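Local coordinates for protein pyruvate kinase (Toxoplasma gondii, PDB 3GG8) that catalyses the last step of glycolysis, transferring the phosphoryl group of phosphoenolpyruvate to ADP to give pyruvate and ATP, at residues L126-D131 with V177-Q182; Q150-G155 with V170-D175. All blocks are in the same frame, centred on the assembly; numbering follows the deposited sequence.

Interaction 1: residues L126-D131 with V177-Q182; sequences LKIVTD and VITQAQ
Leu126 O takes two hydrogen bonds from Thr179. The hydroxyl OG1 of Thr179 gives one, 2.7 Å from Leu126 O and tilted 17° from the carbonyl plane. The backbone N of Thr179 gives the other at 2.8 Å from Leu126 O, coming from above that plane. The torsion of Thr179 makes this double grip possible: chi1 of 72° sets OG1 between backbone N and carbonyl carbon, on the side of the neighbouring strand. Leu126 N returns a bond to Thr179 O at 3.0 Å, completing an antiparallel hydrogen-bonded pair. Ile128 and Val177 form the next such pair, in which Ile128 N lies 2.8 Å from Val177 O. Between these two pairs Lys127 faces Ile178 in a non-hydrogen-bonded pair. On that face Ile178 CD1 meets the aliphatic part of Lys127, 4.0 Å from CD, while the extended lysine chain runs on to a cation-pi contact with Tyr176. The other face carries Leu126, Ile128, Val177 and Thr179 and is buried. There Leu126 lies alongside Thr179, and Ile128 CD1 reaches Thr179 CG2 at 4.2 Å. The two strands belong to the mixed sheet of the B domain, the small beta domain of pyruvate kinases. Strand 140-142 flanks 126-129 on its outer side, and strand 165-172 flanks 177-181.

Interaction 2: residues Q150-G155 with V170-D175; sequences QSVKPG and VEVGSD
The carboxamide of Gln150 meets the backbone of Ser174 by its edge. NE2 of Gln150 donates to Ser174 O at 2.9 Å, and the bond is nearly straight, 168° at the hydrogen. The acceptor lies in the amide plane, and the donor is tilted 24° from the carbonyl plane of Ser174. A bend at chi2 (84°) turns the end of the glutamine across to the other segment. Pro154 brings a puckered ring rather than a flat one. CD of Pro154 lies 4.2 Å from Val172 CG1, and the two side chains cross at about a right angle. Pro154 CB comes within 3.9 Å of Val170 O.

The loop 150-155 runs roughly antiparallel to the end of strand 165-172 but forms no backbone pairing with 170-175. In that strand Val170 and Glu171 both face Ile178 of the next strand, a classic beta bulge. Val172 follows the bulge and points toward the loop. The chain then turns through 173-175 into strand 176-181, within the sheet of the B domain.

Val172 CG1 is the shared point of the apolar contact. It stands anti to the carbonyl carbon, 3.5 Å from Val152 O and 4.1 Å from Val152 CG1. Val152 is buried and also packs on Val177, whereas Gln150, Lys153 and Pro154 lie at the surface. Lys153 N is held by a hydrogen bond with Asn156 OD1.

Overall arrangement
Interaction 1 joins two strands of the mixed sheet that forms the B domain, inserted in the chain between barrel strands 97-101 and 224-227. Interaction 2 sets a surface loop against the end of a third strand of that sheet. Their centres are about 9 Å apart, and each is about 35 Å from the centre of the chain. In sequence order come 126-131, 150-155, 170-175 and 177-182, so interaction 2 is nested inside the loop closed by interaction 1. Strands 165-172 and 176-181 are sheet neighbours and join the two contacts through probable backbone hydrogen bonds from Ile178 to Val170 and Glu171. In pyruvate kinases this domain closes over the active site.

Interaction 1: residues L126-D131 with V177-Q182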
# COMPACT_ATOMS: atom_id res chain seq x y z
N LEU C 126 37.23 31.13 -35.81
CA LEU C 126 36.86 30.38 -37.02
C LEU C 126 35.60 30.92 -37.68
O LEU C 126 34.51 30.90 -37.10
CB LEU C 126 36.69 28.89 -36.70
CG LEU C 126 36.14 27.93 -37.77
CD1 LEU C 126 37.07 27.79 -38.98
CD2 LEU C 126 35.89 26.56 -37.13
N LYS C 127 35.75 31.40 -38.91
CA LYS C 127 34.62 31.81 -39.72
C LYS C 127 34.01 30.57 -40.36
O LYS C 127 34.73 29.75 -40.93
CB LYS C 127 35.07 32.81 -40.79
CG LYS C 127 33.95 33.43 -41.60
CD LYS C 127 34.46 34.70 -42.25
CE LYS C 127 33.59 35.14 -43.42
NZ LYS C 127 34.09 36.46 -43.93
N ILE C 128 32.69 30.41 -40.23
CA ILE C 128 32.01 29.36 -40.96
C ILE C 128 31.06 29.98 -41.97
O ILE C 128 30.10 30.64 -41.60
CB ILE C 128 31.27 28.38 -40.04
CG1 ILE C 128 32.25 27.74 -39.06
CG2 ILE C 128 30.53 27.29 -40.86
CD1 ILE C 128 31.59 26.82 -38.06
N VAL C 129 31.33 29.75 -43.25
CA VAL C 129 30.56 30.36 -44.34
C VAL C 129 29.52 29.41 -44.95
O VAL C 129 29.58 28.19 -44.75
CB VAL C 129 31.47 30.92 -45.48
CG1 VAL C 129 32.57 31.85 -44.93
CG2 VAL C 129 32.08 29.80 -46.33
N THR C 130 28.59 30.00 -45.70
CA THR C 130 27.48 29.30 -46.32
C THR C 130 27.78 28.89 -47.79
O THR C 130 27.09 28.04 -48.35
CB THR C 130 26.18 30.16 -46.19
OG1 THR C 130 25.52 29.87 -44.94
CG2 THR C 130 25.21 29.91 -47.34
N ASP C 131 28.80 29.49 -48.40
CA ASP C 131 29.24 29.11 -49.76
C ASP C 131 30.01 27.79 -49.72
O ASP C 131 31.17 27.74 -49.30
CB ASP C 131 30.10 30.22 -50.40
CG ASP C 131 30.54 29.89 -51.84
OD1 ASP C 131 31.27 30.71 -52.44
OD2 ASP C 131 30.16 28.83 -52.38
N VAL C 177 29.05 32.94 -40.21
CA VAL C 177 29.01 33.01 -38.76
C VAL C 177 30.47 33.08 -38.31
O VAL C 177 31.33 32.39 -38.86
CB VAL C 177 28.26 31.76 -38.19
CG1 VAL C 177 28.61 31.49 -36.74
CG2 VAL C 177 26.75 31.91 -38.35
N ILE C 178 30.75 33.97 -37.36
CA ILE C 178 32.06 34.04 -36.70
C ILE C 178 31.97 33.20 -35.44
O ILE C 178 31.04 33.32 -34.66
CB ILE C 178 32.50 35.51 -36.34
CG1 ILE C 178 32.29 36.48 -37.52
CG2 ILE C 178 33.96 35.55 -35.87
CD1 ILE C 178 33.06 36.14 -38.80
N THR C 179 32.94 32.33 -35.26
CA THR C 179 32.91 31.47 -34.09
C THR C 179 34.25 31.53 -33.37
O THR C 179 35.22 32.10 -33.88
CB THR C 179 32.55 30.01 -34.43
OG1 THR C 179 33.64 29.37 -35.11
CG2 THR C 179 31.30 29.93 -35.29
N GLN C 180 34.30 30.94 -32.18
CA GLN C 180 35.51 30.91 -31.40
C GLN C 180 35.73 29.51 -30.82
O GLN C 180 34.85 28.98 -30.14
CB GLN C 180 35.39 31.95 -30.30
CG GLN C 180 36.69 32.40 -29.70
CD GLN C 180 36.44 33.07 -28.37
OE1 GLN C 180 36.54 34.29 -28.25
NE2 GLN C 180 36.08 32.28 -27.36
N ALA C 181 36.88 28.91 -31.11
CA ALA C 181 37.18 27.55 -30.66
C ALA C 181 37.20 27.44 -29.14
O ALA C 181 37.86 28.22 -28.47
CB ALA C 181 38.49 27.08 -31.26
N GLN C 182 36.46 26.48 -28.59
CA GLN C 182 36.40 26.28 -27.14
C GLN C 182 37.52 25.36 -26.66
O GLN C 182 37.90 25.38 -25.48
CB GLN C 182 35.02 25.77 -26.68
CG GLN C 182 33.86 26.76 -26.87
CD GLN C 182 34.15 28.14 -26.28
OE1 GLN C 182 34.17 28.34 -25.06
NE2 GLN C 182 34.37 29.12 -27.17

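Interaction 2: residues Q150-G155 with V170-D175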
# COMPACT_ATOMS: atom_id res chain seq x y z
N GLN C 150 20.91 31.88 -39.98
CA GLN C 150 19.54 32.19 -39.58
C GLN C 150 18.96 31.14 -38.61
O GLN C 150 17.76 31.11 -38.35
CB GLN C 150 18.65 32.31 -40.82
CG GLN C 150 18.94 33.56 -41.70
CD GLN C 150 20.09 33.36 -42.69
OE1 GLN C 150 20.17 32.34 -43.37
NE2 GLN C 150 20.98 34.35 -42.77
N SER C 151 19.82 30.28 -38.07
CA SER C 151 19.39 29.24 -37.14
C SER C 151 20.12 29.41 -35.82
O SER C 151 19.56 29.25 -34.73
CB SER C 151 19.70 27.85 -37.73
OG SER C 151 19.12 27.69 -39.02
N VAL C 152 21.38 29.77 -35.94
CA VAL C 152 22.31 29.95 -34.85
C VAL C 152 22.34 31.43 -34.44
O VAL C 152 22.08 32.32 -35.26
CB VAL C 152 23.69 29.34 -35.29
CG1 VAL C 152 24.78 30.35 -35.38
CG2 VAL C 152 24.06 28.12 -34.45
N LYS C 153 22.58 31.70 -33.15
CA LYS C 153 22.68 33.06 -32.62
C LYS C 153 23.92 33.17 -31.74
O LYS C 153 24.42 32.14 -31.28
CB LYS C 153 21.43 33.44 -31.80
CG LYS C 153 20.11 33.42 -32.59
CD LYS C 153 18.98 34.11 -31.83
CE LYS C 153 17.64 33.36 -32.01
NZ LYS C 153 17.29 33.05 -33.45
N PRO C 154 24.43 34.40 -31.50
CA PRO C 154 25.56 34.57 -30.57
C PRO C 154 25.35 33.81 -29.25
O PRO C 154 24.30 33.92 -28.63
CB PRO C 154 25.57 36.08 -30.31
CG PRO C 154 25.03 36.68 -31.57
CD PRO C 154 24.00 35.69 -32.08
N GLY C 155 26.34 33.03 -28.83
CA GLY C 155 26.23 32.31 -27.57
C GLY C 155 25.94 30.84 -27.78
O GLY C 155 26.28 30.01 -26.92
N VAL C 170 29.97 33.84 -32.03
CA VAL C 170 30.27 35.18 -31.56
C VAL C 170 29.45 36.23 -32.34
O VAL C 170 28.99 37.23 -31.77
CB VAL C 170 31.81 35.45 -31.62
CG1 VAL C 170 32.13 36.94 -31.59
CG2 VAL C 170 32.50 34.74 -30.46
N GLU C 171 29.25 35.99 -33.63
CA GLU C 171 28.56 36.92 -34.52
C GLU C 171 27.93 36.16 -35.67
O GLU C 171 28.44 35.12 -36.07
CB GLU C 171 29.55 37.95 -35.06
CG GLU C 171 29.14 38.58 -36.39
CD GLU C 171 30.06 39.71 -36.85
OE1 GLU C 171 29.96 40.10 -38.04
OE2 GLU C 171 30.88 40.19 -36.04
N VAL C 172 26.82 36.69 -36.19
CA VAL C 172 26.14 36.12 -37.36
C VAL C 172 26.02 37.16 -38.46
O VAL C 172 25.73 38.32 -38.20
CB VAL C 172 24.72 35.53 -37.02
CG1 VAL C 172 24.83 34.44 -35.97
CG2 VAL C 172 23.73 36.62 -36.57
N GLY C 173 26.27 36.73 -39.69
CA GLY C 173 26.02 37.57 -40.87
C GLY C 173 24.90 36.93 -41.67
O GLY C 173 24.20 36.06 -41.16
N SER C 174 24.74 37.35 -42.92
CA SER C 174 23.72 36.75 -43.78
C SER C 174 24.13 35.38 -44.32
O SER C 174 23.30 34.48 -44.45
CB SER C 174 23.37 37.67 -44.95
OG SER C 174 24.54 38.17 -45.56
N ASP C 175 25.42 35.24 -44.64
CA ASP C 175 25.94 34.03 -45.29
C ASP C 175 27.18 33.49 -44.59
O ASP C 175 28.04 32.88 -45.22
CB ASP C 175 26.25 34.34 -46.76
CG ASP C 175 27.21 35.52 -46.93
OD1 ASP C 175 27.43 35.95 -48.09
OD2 ASP C 175 27.74 36.04 -45.92